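PDB 4WVA: uncharacterized protein from Thermus thermophilus HB8, which hydrolyses mannosylglycerate, a solute that thermophiles accumulate under osmotic stress, to mannose and glycerate, and probably splits glucosylglycerate in the same way. Local coordinates for residues N166-D171 against Y349-V354; F283-D288 against A296-A301; P342-G347 against Y395-G400. All coordinates share one frame; numbering follows the deposited sequence.

Interaction 1: residues N166-D171 against Y349-V354; sequences NSPAWD and YWRGPV
R351 reaches across to N166, P168 and D171, meeting them along most of its length. CB lies near the ring of P168. The next carbon, CG, sits 3.1 Å from the backbone O of N166, and CD rests 3.4 Å from ND2 of the N166 amide. The chain is extended at chi2 and then bends at chi3 (71°), which carries the guanidinium round towards D171. NE faces the other way, into a salt bridge with E345. NH1 has two acceptors: N166 O at 2.9 Å, which it approaches from out of the carbonyl plane, and D171 OD1 at 2.8 Å. The end-on pair is completed by R351 NH2, 2.8 Å from D171 OD2 and almost straight at 175°. Both carboxylate oxygens use their syn lone pairs and the two flat groups are nearly coplanar. P168 CG sits 3.8 Å above the guanidinium plane, over its centre, so the charged group is bound at its edge and covered on one face by the proline.

N166 also grips the backbone beside R351. Its OD1 takes the W350 N-H at 2.9 Å on a lone pair in the amide plane, while Y349 CD2 lies close to the same oxygen. A water joins S167 OG to W350 O. Y349 OH bonds D165, probably the catalytic proton donor, and both Y349 OH and W350 NE1 bond a Tris molecule. Y349 and W350 probably bind substrate, so the R351-N166-D171 network lies directly behind residues lining the pocket of a GH63 (alpha/alpha)6-barrel hydrolase.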
ATOM      1  N   ASN A 166      18.984 -25.535  -6.680  1.00 11.43           N
ATOM      2  CA  ASN A 166      19.266 -25.567  -8.108  1.00 11.68           C
ATOM      3  C   ASN A 166      18.159 -24.953  -8.962  1.00 11.88           C
ATOM      4  O   ASN A 166      17.952 -25.345 -10.113  1.00 11.18           O
ATOM      5  CB  ASN A 166      19.596 -26.999  -8.568  1.00 12.07           C
ATOM      6  CG  ASN A 166      18.374 -27.892  -8.625  1.00 12.66           C
ATOM      7  OD1 ASN A 166      17.359 -27.634  -7.949  1.00 11.87           O
ATOM      8  ND2 ASN A 166      18.449 -28.949  -9.434  1.00 13.11           N
ATOM      9  N   SER A 167      17.429 -23.991  -8.400  1.00 11.56           N
ATOM     10  CA  SER A 167      16.436 -23.263  -9.189  1.00 11.50           C
ATOM     11  C   SER A 167      17.073 -22.798 -10.504  1.00 11.40           C
ATOM     12  O   SER A 167      18.200 -22.314 -10.473  1.00 11.17           O
ATOM     13  CB  SER A 167      15.973 -22.020  -8.441  1.00 11.59           C
ATOM     14  OG  SER A 167      15.028 -21.304  -9.226  1.00 11.08           O
ATOM     15  N   PRO A 168      16.367 -22.945 -11.649  1.00 12.10           N
ATOM     16  CA  PRO A 168      16.920 -22.432 -12.918  1.00 12.64           C
ATOM     17  C   PRO A 168      17.219 -20.940 -12.886  1.00 12.85           C
ATOM     18  O   PRO A 168      18.037 -20.460 -13.676  1.00 13.36           O
ATOM     19  CB  PRO A 168      15.832 -22.762 -13.937  1.00 13.01           C
ATOM     20  CG  PRO A 168      15.145 -23.944 -13.349  1.00 12.88           C
ATOM     21  CD  PRO A 168      15.075 -23.608 -11.880  1.00 12.76           C
ATOM     22  N   ALA A 169      16.593 -20.202 -11.967  1.00 12.09           N
ATOM     23  CA  ALA A 169      16.934 -18.786 -11.791  1.00 12.22           C
ATOM     24  C   ALA A 169      18.419 -18.560 -11.519  1.00 12.28           C
ATOM     25  O   ALA A 169      18.981 -17.542 -11.944  1.00 12.42           O
ATOM     26  CB  ALA A 169      16.091 -18.166 -10.674  1.00 11.86           C
ATOM     27  N   TRP A 170      19.085 -19.511 -10.858  1.00 12.00           N
ATOM     28  CA  TRP A 170      20.486 -19.321 -10.470  1.00 12.15           C
ATOM     29  C   TRP A 170      21.514 -19.760 -11.540  1.00 12.79           C
ATOM     30  O   TRP A 170      22.718 -19.561 -11.334  1.00 13.34           O
ATOM     31  CB  TRP A 170      20.804 -20.047  -9.154  1.00 11.53           C
ATOM     32  CG  TRP A 170      19.750 -19.934  -8.062  1.00 11.02           C
ATOM     33  CD1 TRP A 170      19.412 -20.899  -7.176  1.00 10.94           C
ATOM     34  CD2 TRP A 170      18.912 -18.802  -7.767  1.00 11.04           C
ATOM     35  NE1 TRP A 170      18.422 -20.452  -6.330  1.00 10.76           N
ATOM     36  CE2 TRP A 170      18.090 -19.170  -6.678  1.00 10.94           C
ATOM     37  CE3 TRP A 170      18.766 -17.518  -8.326  1.00 11.10           C
ATOM     38  CZ2 TRP A 170      17.115 -18.322  -6.159  1.00 11.00           C
ATOM     39  CZ3 TRP A 170      17.799 -16.683  -7.806  1.00 11.24           C
ATOM     40  CH2 TRP A 170      16.994 -17.086  -6.730  1.00 11.36           C
ATOM     41  N   ASP A 171      21.053 -20.307 -12.664  1.00 14.27           N
ATOM     42  CA  ASP A 171      21.975 -20.842 -13.706  1.00 15.89           C
ATOM     43  C   ASP A 171      22.961 -19.789 -14.213  1.00 16.74           C
ATOM     44  O   ASP A 171      24.174 -19.962 -14.086  1.00 16.97           O
ATOM     45  CB  ASP A 171      21.218 -21.437 -14.895  1.00 16.37           C
ATOM     46  CG  ASP A 171      20.513 -22.752 -14.584  1.00 16.56           C
ATOM     47  OD1 ASP A 171      20.580 -23.271 -13.431  1.00 17.01           O
ATOM     48  OD2 ASP A 171      19.864 -23.269 -15.529  1.00 17.38           O
ATOM     49  N   TYR A 349      14.556 -31.810  -8.389  1.00 12.54           N
ATOM     50  CA  TYR A 349      14.754 -30.951  -7.224  1.00 11.92           C
ATOM     51  C   TYR A 349      13.935 -29.660  -7.376  1.00 12.17           C
ATOM     52  O   TYR A 349      12.713 -29.725  -7.305  1.00 11.90           O
ATOM     53  CB  TYR A 349      16.264 -30.724  -7.000  1.00 12.07           C
ATOM     54  CG  TYR A 349      16.739 -30.414  -5.595  1.00 11.61           C
ATOM     55  CD1 TYR A 349      16.099 -30.916  -4.466  1.00 11.50           C
ATOM     56  CD2 TYR A 349      17.903 -29.691  -5.393  1.00 11.37           C
ATOM     57  CE1 TYR A 349      16.581 -30.662  -3.187  1.00 11.58           C
ATOM     58  CE2 TYR A 349      18.383 -29.437  -4.130  1.00 11.63           C
ATOM     59  CZ  TYR A 349      17.718 -29.910  -3.022  1.00 11.43           C
ATOM     60  OH  TYR A 349      18.213 -29.653  -1.750  1.00 11.69           O
ATOM     61  N   TRP A 350      14.590 -28.512  -7.573  1.00 11.72           N
ATOM     62  CA  TRP A 350      13.870 -27.230  -7.737  1.00 11.75           C
ATOM     63  C   TRP A 350      13.659 -26.769  -9.175  1.00 12.27           C
ATOM     64  O   TRP A 350      13.342 -25.610  -9.417  1.00 11.72           O
ATOM     65  CB  TRP A 350      14.589 -26.155  -6.904  1.00 11.58           C
ATOM     66  CG  TRP A 350      14.456 -26.366  -5.442  1.00 11.34           C
ATOM     67  CD1 TRP A 350      15.333 -26.975  -4.628  1.00 11.45           C
ATOM     68  CD2 TRP A 350      13.357 -25.959  -4.622  1.00 11.34           C
ATOM     69  NE1 TRP A 350      14.872 -26.986  -3.338  1.00 11.79           N
ATOM     70  CE2 TRP A 350      13.654 -26.361  -3.307  1.00 11.19           C
ATOM     71  CE3 TRP A 350      12.162 -25.282  -4.871  1.00 11.17           C
ATOM     72  CZ2 TRP A 350      12.796 -26.120  -2.242  1.00 11.50           C
ATOM     73  CZ3 TRP A 350      11.295 -25.063  -3.811  1.00 11.09           C
ATOM     74  CH2 TRP A 350      11.621 -25.463  -2.517  1.00 11.06           C
ATOM     75  N   ARG A 351      13.777 -27.684 -10.140  1.00 12.44           N
ATOM     76  CA  ARG A 351      13.647 -27.346 -11.538  1.00 12.54           C
ATOM     77  C   ARG A 351      12.338 -27.853 -12.153  1.00 12.37           C
ATOM     78  O   ARG A 351      12.246 -28.023 -13.360  1.00 12.75           O
ATOM     79  CB  ARG A 351      14.871 -27.895 -12.297  1.00 13.18           C
ATOM     80  CG  ARG A 351      16.173 -27.423 -11.674  1.00 13.36           C
ATOM     81  CD  ARG A 351      17.388 -27.896 -12.440  1.00 14.18           C
ATOM     82  NE  ARG A 351      17.565 -27.241 -13.727  1.00 14.91           N
ATOM     83  CZ  ARG A 351      18.239 -26.109 -13.937  1.00 15.12           C
ATOM     84  NH1 ARG A 351      18.778 -25.419 -12.933  1.00 14.84           N
ATOM     85  NH2 ARG A 351      18.375 -25.662 -15.189  1.00 16.46           N
ATOM     86  N   GLY A 352      11.310 -28.065 -11.327  1.00 11.60           N
ATOM     87  CA  GLY A 352      10.029 -28.581 -11.832  1.00 11.79           C
ATOM     88  C   GLY A 352       9.144 -29.274 -10.802  1.00 11.87           C
ATOM     89  O   GLY A 352       7.921 -29.078 -10.800  1.00 12.09           O
ATOM     90  N   PRO A 353       9.735 -30.114  -9.940  1.00 11.61           N
ATOM     91  CA  PRO A 353       8.919 -30.801  -8.939  1.00 11.46           C
ATOM     92  C   PRO A 353       8.077 -29.893  -8.018  1.00 11.42           C
ATOM     93  O   PRO A 353       8.405 -28.727  -7.811  1.00 10.73           O
ATOM     94  CB  PRO A 353       9.955 -31.559  -8.122  1.00 11.78           C
ATOM     95  CG  PRO A 353      11.008 -31.880  -9.111  1.00 11.82           C
ATOM     96  CD  PRO A 353      11.127 -30.618  -9.929  1.00 11.83           C
ATOM     97  N   VAL A 354       6.991 -30.477  -7.510  1.00 11.12           N
ATOM     98  CA  VAL A 354       6.074 -29.864  -6.551  1.00 10.78           C
ATOM     99  C   VAL A 354       6.627 -30.033  -5.145  1.00 10.67           C
ATOM    100  O   VAL A 354       7.078 -31.120  -4.741  1.00 10.54           O
ATOM    101  CB  VAL A 354       4.665 -30.514  -6.620  1.00 11.00           C
ATOM    102  CG1 VAL A 354       3.740 -29.987  -5.523  1.00 11.37           C
ATOM    103  CG2 VAL A 354       4.004 -30.280  -7.981  1.00 11.13           C
TER
HETATM  104  O   HOH W   1      12.990 -22.986  -8.847  1.00 11.21           O

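Interaction 2: residues F283-D288 against A296-A301; sequences FYFSWD and AVKTSA
K298 and A296 each lay an aliphatic group on a phenylalanine ring, and these CH-pi contacts dominate the meeting of 283-288 with 296-301. Strand 283-288 pairs antiparallel with 293-294 in a small sheet, and 296-301, the loop leaving 293-294, packs back on it. A296 CA stands over the centre of the F285 ring, 3.7 Å from its centroid and 10° off the normal, with A296 CB near CE2 and CZ. K298 CB covers F283 less centrally, 4.0 Å from the centroid and shifted towards the edge. With CG of F283 anti to its backbone N (chi1 -150°), the ring turns under the lysine chain. K298 CG touches both rings, 3.6 Å from F283 CD2 and at the edge of F285 near CE1.

A second kind of contact sets a carbonyl against ring hydrogens: T299 O lies in the plane of the F283 ring, 3.3 Å from CE2. F303 meets F283 edge-to-face, and L319 of helix 313-327 packs on it. An alanine in place of F283 would probably leave the K298 methylenes without their platform and open a gap beside T299 O and F303.

Direct polar bonds between the segments give way to water. One water donates to Y284 O at 2.9 Å and to V297 O and accepts from T299 N; another links S286 N to V297 O. The lysine amine is carried off to a salt bridge with E322. The contact is therefore mixed: apolar where rings and methylenes meet, water-bridged where 283-288 and the loop after strand 293-294 move apart.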
ATOM      1  N   PHE A 283       4.985 -11.225 -13.941  1.00 11.89           N
ATOM      2  CA  PHE A 283       5.512 -12.115 -12.914  1.00 11.15           C
ATOM      3  C   PHE A 283       6.603 -11.418 -12.113  1.00 10.79           C
ATOM      4  O   PHE A 283       7.129 -10.411 -12.546  1.00 10.91           O
ATOM      5  CB  PHE A 283       6.098 -13.357 -13.594  1.00 11.03           C
ATOM      6  CG  PHE A 283       6.023 -14.582 -12.752  1.00 10.88           C
ATOM      7  CD1 PHE A 283       4.802 -15.208 -12.542  1.00 11.02           C
ATOM      8  CD2 PHE A 283       7.158 -15.119 -12.165  1.00 10.83           C
ATOM      9  CE1 PHE A 283       4.707 -16.342 -11.752  1.00 11.17           C
ATOM     10  CE2 PHE A 283       7.065 -16.262 -11.384  1.00 10.90           C
ATOM     11  CZ  PHE A 283       5.845 -16.883 -11.187  1.00 10.99           C
ATOM     12  N   TYR A 284       6.899 -11.945 -10.923  1.00 10.79           N
ATOM     13  CA  TYR A 284       7.997 -11.436 -10.112  1.00 10.59           C
ATOM     14  C   TYR A 284       9.279 -12.207 -10.426  1.00 10.98           C
ATOM     15  O   TYR A 284       9.275 -13.447 -10.421  1.00 11.44           O
ATOM     16  CB  TYR A 284       7.722 -11.600  -8.624  1.00 10.66           C
ATOM     17  CG  TYR A 284       6.631 -10.715  -8.037  1.00 10.63           C
ATOM     18  CD1 TYR A 284       6.921  -9.457  -7.555  1.00 10.52           C
ATOM     19  CD2 TYR A 284       5.322 -11.173  -7.920  1.00 10.66           C
ATOM     20  CE1 TYR A 284       5.946  -8.662  -6.965  1.00 10.70           C
ATOM     21  CE2 TYR A 284       4.333 -10.387  -7.354  1.00 11.07           C
ATOM     22  CZ  TYR A 284       4.645  -9.130  -6.879  1.00 11.06           C
ATOM     23  OH  TYR A 284       3.649  -8.358  -6.309  1.00 12.88           O
ATOM     24  N   PHE A 285      10.360 -11.475 -10.655  1.00 10.69           N
ATOM     25  CA  PHE A 285      11.666 -12.074 -10.934  1.00 10.82           C
ATOM     26  C   PHE A 285      12.656 -11.775  -9.827  1.00 10.62           C
ATOM     27  O   PHE A 285      12.654 -10.688  -9.255  1.00 11.28           O
ATOM     28  CB  PHE A 285      12.260 -11.509 -12.231  1.00 11.17           C
ATOM     29  CG  PHE A 285      11.550 -11.946 -13.492  1.00 12.54           C
ATOM     30  CD1 PHE A 285      11.028 -13.218 -13.624  1.00 12.88           C
ATOM     31  CD2 PHE A 285      11.450 -11.070 -14.575  1.00 13.49           C
ATOM     32  CE1 PHE A 285      10.391 -13.610 -14.802  1.00 13.43           C
ATOM     33  CE2 PHE A 285      10.813 -11.457 -15.748  1.00 13.84           C
ATOM     34  CZ  PHE A 285      10.277 -12.724 -15.850  1.00 13.88           C
ATOM     35  N   SER A 286      13.549 -12.732  -9.573  1.00 10.41           N
ATOM     36  CA  SER A 286      14.759 -12.440  -8.833  1.00 10.35           C
ATOM     37  C   SER A 286      15.690 -11.599  -9.725  1.00 10.54           C
ATOM     38  O   SER A 286      15.542 -11.590 -10.960  1.00 11.05           O
ATOM     39  CB  SER A 286      15.440 -13.745  -8.422  1.00 10.28           C
ATOM     40  OG  SER A 286      14.623 -14.508  -7.539  1.00 10.53           O
ATOM     41  N   TRP A 287      16.620 -10.884  -9.085  1.00 10.85           N
ATOM     42  CA  TRP A 287      17.571 -10.027  -9.764  1.00 10.95           C
ATOM     43  C   TRP A 287      19.013 -10.463  -9.551  1.00 11.38           C
ATOM     44  O   TRP A 287      19.417 -10.824  -8.448  1.00 11.29           O
ATOM     45  CB  TRP A 287      17.415  -8.587  -9.313  1.00 11.08           C
ATOM     46  CG  TRP A 287      16.172  -7.893  -9.745  1.00 11.17           C
ATOM     47  CD1 TRP A 287      15.196  -8.346 -10.582  1.00 11.16           C
ATOM     48  CD2 TRP A 287      15.799  -6.566  -9.383  1.00 11.32           C
ATOM     49  NE1 TRP A 287      14.236  -7.380 -10.751  1.00 11.51           N
ATOM     50  CE2 TRP A 287      14.587  -6.281 -10.024  1.00 11.56           C
ATOM     51  CE3 TRP A 287      16.369  -5.594  -8.552  1.00 11.82           C
ATOM     52  CZ2 TRP A 287      13.937  -5.056  -9.876  1.00 11.73           C
ATOM     53  CZ3 TRP A 287      15.718  -4.384  -8.406  1.00 12.41           C
ATOM     54  CH2 TRP A 287      14.513  -4.133  -9.060  1.00 12.33           C
ATOM     55  N   ASP A 288      19.790 -10.390 -10.630  1.00 11.46           N
ATOM     56  CA  ASP A 288      21.208 -10.704 -10.606  1.00 11.80           C
ATOM     57  C   ASP A 288      21.976  -9.405 -10.506  1.00 11.90           C
ATOM     58  O   ASP A 288      21.994  -8.621 -11.463  1.00 12.31           O
ATOM     59  CB  ASP A 288      21.569 -11.446 -11.897  1.00 12.40           C
ATOM     60  CG  ASP A 288      23.048 -11.748 -12.024  1.00 13.03           C
ATOM     61  OD1 ASP A 288      23.861 -11.222 -11.239  1.00 13.77           O
ATOM     62  OD2 ASP A 288      23.365 -12.503 -12.977  1.00 14.26           O
ATOM     63  N   ALA A 296      15.100 -13.546 -15.924  1.00 14.38           N
ATOM     64  CA  ALA A 296      13.802 -13.727 -16.563  1.00 15.39           C
ATOM     65  C   ALA A 296      13.417 -15.198 -16.632  1.00 15.31           C
ATOM     66  O   ALA A 296      13.313 -15.780 -17.707  1.00 16.51           O
ATOM     67  CB  ALA A 296      13.809 -13.090 -17.947  1.00 15.87           C
ATOM     68  N   VAL A 297      13.220 -15.797 -15.456  1.00 14.52           N
ATOM     69  CA  VAL A 297      12.828 -17.190 -15.315  1.00 13.93           C
ATOM     70  C   VAL A 297      11.711 -17.198 -14.287  1.00 12.99           C
ATOM     71  O   VAL A 297      11.903 -16.683 -13.194  1.00 12.90           O
ATOM     72  CB  VAL A 297      13.977 -18.067 -14.772  1.00 14.41           C
ATOM     73  CG1 VAL A 297      13.511 -19.508 -14.556  1.00 15.02           C
ATOM     74  CG2 VAL A 297      15.193 -17.987 -15.691  1.00 15.39           C
ATOM     75  N   LYS A 298      10.564 -17.749 -14.661  1.00 12.64           N
ATOM     76  CA  LYS A 298       9.398 -17.819 -13.779  1.00 12.52           C
ATOM     77  C   LYS A 298       9.472 -19.086 -12.940  1.00 12.18           C
ATOM     78  O   LYS A 298       9.299 -20.191 -13.463  1.00 13.33           O
ATOM     79  CB  LYS A 298       8.104 -17.780 -14.596  1.00 13.24           C
ATOM     80  CG  LYS A 298       7.973 -16.497 -15.426  1.00 14.42           C
ATOM     81  CD  LYS A 298       6.620 -16.367 -16.099  1.00 16.57           C
ATOM     82  CE  LYS A 298       6.513 -17.259 -17.312  1.00 18.46           C
ATOM     83  NZ  LYS A 298       5.243 -17.110 -18.084  1.00 20.18           N
ATOM     84  N   THR A 299       9.749 -18.925 -11.648  1.00 10.94           N
ATOM     85  CA  THR A 299       9.779 -20.046 -10.723  1.00 10.74           C
ATOM     86  C   THR A 299       8.654 -19.904  -9.700  1.00  9.92           C
ATOM     87  O   THR A 299       8.011 -18.846  -9.590  1.00  9.48           O
ATOM     88  CB  THR A 299      11.116 -20.154  -9.981  1.00 10.74           C
ATOM     89  OG1 THR A 299      11.194 -19.124  -8.986  1.00 11.08           O
ATOM     90  CG2 THR A 299      12.301 -20.048 -10.946  1.00 10.85           C
ATOM     91  N   SER A 300       8.429 -20.962  -8.927  1.00  9.77           N
ATOM     92  CA  SER A 300       7.384 -20.901  -7.901  1.00  9.61           C
ATOM     93  C   SER A 300       7.679 -19.824  -6.845  1.00  9.45           C
ATOM     94  O   SER A 300       6.760 -19.366  -6.171  1.00  9.54           O
ATOM     95  CB  SER A 300       7.165 -22.254  -7.223  1.00  9.41           C
ATOM     96  OG  SER A 300       8.326 -22.696  -6.587  1.00  9.20           O
ATOM     97  N   ALA A 301       8.943 -19.436  -6.686  1.00  8.80           N
ATOM     98  CA  ALA A 301       9.295 -18.380  -5.732  1.00  9.00           C
ATOM     99  C   ALA A 301       8.638 -17.044  -6.075  1.00  8.67           C
ATOM    100  O   ALA A 301       8.357 -16.245  -5.198  1.00  8.91           O
ATOM    101  CB  ALA A 301      10.801 -18.196  -5.653  1.00  8.98           C
TER
HETATM  102  O   HOH W   2      10.395 -16.171 -10.309  1.00 12.80           O
HETATM  103  O   HOH W   3      13.604 -15.124 -11.492  1.00 12.63           O

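Interaction 3: residues P342-G347 against Y395-G400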
ATOM      1  N   PRO A 342      12.010 -23.949 -20.954  1.00 22.35           N
ATOM      2  CA  PRO A 342      13.002 -24.889 -21.490  1.00 22.87           C
ATOM      3  C   PRO A 342      13.872 -25.562 -20.413  1.00 23.33           C
ATOM      4  O   PRO A 342      14.525 -26.561 -20.708  1.00 24.55           O
ATOM      5  CB  PRO A 342      13.863 -24.007 -22.413  1.00 23.81           C
ATOM      6  CG  PRO A 342      13.659 -22.617 -21.915  1.00 24.72           C
ATOM      7  CD  PRO A 342      12.254 -22.567 -21.403  1.00 23.26           C
ATOM      8  N   PHE A 343      13.862 -25.030 -19.184  1.00 21.07           N
ATOM      9  CA  PHE A 343      14.628 -25.566 -18.059  1.00 21.29           C
ATOM     10  C   PHE A 343      13.856 -26.553 -17.190  1.00 19.34           C
ATOM     11  O   PHE A 343      14.417 -27.104 -16.248  1.00 19.45           O
ATOM     12  CB  PHE A 343      15.126 -24.420 -17.154  1.00 22.33           C
ATOM     13  CG  PHE A 343      15.868 -23.357 -17.895  1.00 23.64           C
ATOM     14  CD1 PHE A 343      17.066 -23.654 -18.529  1.00 25.30           C
ATOM     15  CD2 PHE A 343      15.367 -22.058 -17.979  1.00 24.71           C
ATOM     16  CE1 PHE A 343      17.752 -22.679 -19.237  1.00 25.84           C
ATOM     17  CE2 PHE A 343      16.045 -21.083 -18.687  1.00 25.27           C
ATOM     18  CZ  PHE A 343      17.241 -21.397 -19.318  1.00 25.95           C
ATOM     19  N   PHE A 344      12.587 -26.763 -17.501  1.00 18.16           N
ATOM     20  CA  PHE A 344      11.720 -27.675 -16.748  1.00 18.36           C
ATOM     21  C   PHE A 344      12.223 -29.118 -16.783  1.00 18.81           C
ATOM     22  O   PHE A 344      12.463 -29.686 -17.859  1.00 18.90           O
ATOM     23  CB  PHE A 344      10.301 -27.580 -17.294  1.00 18.35           C
ATOM     24  CG  PHE A 344       9.305 -28.463 -16.596  1.00 17.98           C
ATOM     25  CD1 PHE A 344       8.906 -28.194 -15.295  1.00 17.83           C
ATOM     26  CD2 PHE A 344       8.717 -29.526 -17.258  1.00 18.89           C
ATOM     27  CE1 PHE A 344       7.968 -28.989 -14.663  1.00 17.97           C
ATOM     28  CE2 PHE A 344       7.789 -30.329 -16.634  1.00 18.56           C
ATOM     29  CZ  PHE A 344       7.403 -30.060 -15.331  1.00 18.65           C
ATOM     30  N   GLU A 345      12.432 -29.679 -15.595  1.00 18.12           N
ATOM     31  CA  GLU A 345      12.865 -31.058 -15.410  1.00 17.98           C
ATOM     32  C   GLU A 345      11.970 -31.605 -14.307  1.00 17.81           C
ATOM     33  O   GLU A 345      12.180 -31.267 -13.143  1.00 17.30           O
ATOM     34  CB  GLU A 345      14.340 -31.147 -14.986  1.00 18.74           C
ATOM     35  CG  GLU A 345      15.370 -30.673 -16.006  1.00 19.48           C
ATOM     36  CD  GLU A 345      16.789 -30.834 -15.497  1.00 20.67           C
ATOM     37  OE1 GLU A 345      17.297 -31.981 -15.465  1.00 21.95           O
ATOM     38  OE2 GLU A 345      17.408 -29.823 -15.110  1.00 21.45           O
ATOM     39  N   PRO A 346      10.975 -32.447 -14.651  1.00 17.30           N
ATOM     40  CA  PRO A 346       9.945 -32.773 -13.662  1.00 17.09           C
ATOM     41  C   PRO A 346      10.388 -33.591 -12.451  1.00 16.28           C
ATOM     42  O   PRO A 346       9.618 -33.688 -11.495  1.00 16.79           O
ATOM     43  CB  PRO A 346       8.901 -33.554 -14.469  1.00 18.44           C
ATOM     44  CG  PRO A 346       9.651 -34.082 -15.642  1.00 18.77           C
ATOM     45  CD  PRO A 346      10.681 -33.060 -15.961  1.00 18.84           C
ATOM     46  N   GLY A 347      11.589 -34.168 -12.484  1.00 15.42           N
ATOM     47  CA  GLY A 347      12.113 -34.898 -11.347  1.00 14.73           C
ATOM     48  C   GLY A 347      13.254 -34.248 -10.585  1.00 13.80           C
ATOM     49  O   GLY A 347      13.611 -34.739  -9.500  1.00 14.43           O
ATOM     50  N   TYR A 395       7.690 -33.890  -5.599  1.00 11.74           N
ATOM     51  CA  TYR A 395       6.856 -34.777  -6.398  1.00 11.97           C
ATOM     52  C   TYR A 395       6.884 -34.362  -7.846  1.00 12.72           C
ATOM     53  O   TYR A 395       6.888 -33.180  -8.161  1.00 12.20           O
ATOM     54  CB  TYR A 395       5.410 -34.787  -5.895  1.00 11.87           C
ATOM     55  CG  TYR A 395       5.285 -35.167  -4.441  1.00 11.98           C
ATOM     56  CD1 TYR A 395       5.469 -34.217  -3.439  1.00 11.51           C
ATOM     57  CD2 TYR A 395       5.011 -36.476  -4.054  1.00 11.66           C
ATOM     58  CE1 TYR A 395       5.368 -34.552  -2.105  1.00 11.60           C
ATOM     59  CE2 TYR A 395       4.922 -36.817  -2.717  1.00 11.85           C
ATOM     60  CZ  TYR A 395       5.110 -35.854  -1.743  1.00 11.54           C
ATOM     61  OH  TYR A 395       5.023 -36.170  -0.406  1.00 12.12           O
ATOM     62  N   ASP A 396       6.888 -35.350  -8.740  1.00 13.06           N
ATOM     63  CA  ASP A 396       6.789 -35.093 -10.170  1.00 14.05           C
ATOM     64  C   ASP A 396       5.418 -34.456 -10.446  1.00 13.62           C
ATOM     65  O   ASP A 396       4.389 -35.001 -10.046  1.00 13.03           O
ATOM     66  CB  ASP A 396       6.975 -36.423 -10.933  1.00 14.85           C
ATOM     67  CG  ASP A 396       6.961 -36.261 -12.441  1.00 15.97           C
ATOM     68  OD1 ASP A 396       6.022 -35.660 -12.985  1.00 16.18           O
ATOM     69  OD2 ASP A 396       7.896 -36.772 -13.090  1.00 17.15           O
ATOM     70  N   PRO A 397       5.387 -33.276 -11.098  1.00 13.96           N
ATOM     71  CA  PRO A 397       4.085 -32.608 -11.275  1.00 14.45           C
ATOM     72  C   PRO A 397       3.208 -33.248 -12.354  1.00 15.53           C
ATOM     73  O   PRO A 397       2.018 -32.969 -12.417  1.00 15.49           O
ATOM     74  CB  PRO A 397       4.455 -31.182 -11.686  1.00 14.91           C
ATOM     75  CG  PRO A 397       5.855 -31.233 -12.109  1.00 14.95           C
ATOM     76  CD  PRO A 397       6.511 -32.481 -11.624  1.00 14.26           C
ATOM     77  N   LEU A 398       3.804 -34.104 -13.181  1.00 15.54           N
ATOM     78  CA  LEU A 398       3.083 -34.710 -14.299  1.00 16.80           C
ATOM     79  C   LEU A 398       2.465 -36.023 -13.864  1.00 16.85           C
ATOM     80  O   LEU A 398       1.323 -36.310 -14.207  1.00 17.61           O
ATOM     81  CB  LEU A 398       4.039 -34.936 -15.478  1.00 17.07           C
ATOM     82  CG  LEU A 398       4.813 -33.689 -15.925  1.00 18.69           C
ATOM     83  CD1 LEU A 398       5.646 -34.014 -17.154  1.00 19.76           C
ATOM     84  CD2 LEU A 398       3.877 -32.513 -16.186  1.00 19.19           C
ATOM     85  N   THR A 399       3.226 -36.812 -13.107  1.00 16.79           N
ATOM     86  CA  THR A 399       2.809 -38.156 -12.698  1.00 16.34           C
ATOM     87  C   THR A 399       2.412 -38.265 -11.237  1.00 16.27           C
ATOM     88  O   THR A 399       1.733 -39.213 -10.864  1.00 17.23           O
ATOM     89  CB  THR A 399       3.930 -39.182 -12.926  1.00 16.29           C
ATOM     90  OG1 THR A 399       5.043 -38.893 -12.059  1.00 15.76           O
ATOM     91  CG2 THR A 399       4.374 -39.168 -14.369  1.00 17.51           C
ATOM     92  N   GLY A 400       2.907 -37.336 -10.413  1.00 15.58           N
ATOM     93  CA  GLY A 400       2.706 -37.396  -8.980  1.00 15.74           C
ATOM     94  C   GLY A 400       3.715 -38.238  -8.222  1.00 16.20           C
ATOM     95  O   GLY A 400       3.630 -38.334  -7.011  1.00 15.95           O
TER
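P346 packs against D396 and P397 at the start of an Asx turn, in the loop that connects the strands 394-395 and 402-403 of a two-stranded hairpin. This is the tight part. The carbonyl O of P346 takes a CA-H...O contact from D396 CA at 3.4 Å, with 159° at the hydrogen, and touches P397 CD at 3.3 Å. P346 CB lies alongside the carboxylate, 3.6 Å from D396 OD2. Buried here, P346 O finds no hydrogen-bonding partner in the model; its closest neighbours across the contact are the C-H groups of D396 CA and P397 CD. F344, its CG anti to the backbone N (chi1 -180°), extends the packed part by sliding past P397, so that CZ meets P397 CG at 3.8 Å, at the ring edge.

Towards solvent the packing is looser. Exposed L398 adds the methyl CD1, 4.3 Å from F344 CE2 and about as far from P346 CB.

Within the turn, D396 OD1 accepts two backbone N-H groups, from L398 N at 2.7 Å nearly along the C-O axis and from T399 N at 3.0 Å from above the carboxylate plane.

The three contacts lie within one (alpha/alpha)6-barrel domain and involve mainly the loops between its helices. Interaction 1 is central, its centre about 11 Å from that of interaction 2 and about 10 Å from that of interaction 3; the centres of the last two lie about 18 Å apart, and they do not touch. Both segments of interaction 2 fall between 166-171 and 349-354, whereas interactions 1 and 3 cross, their segments alternating as 166-171, 342-347, 349-354, 395-400. S167 packs on T299 to join 1 and 2, and V354 N probably bonds Y395 O to join 1 and 3. Packing thus runs from strand 283-288 past the pocket loop to the hairpin after E393, probably the proton acceptor.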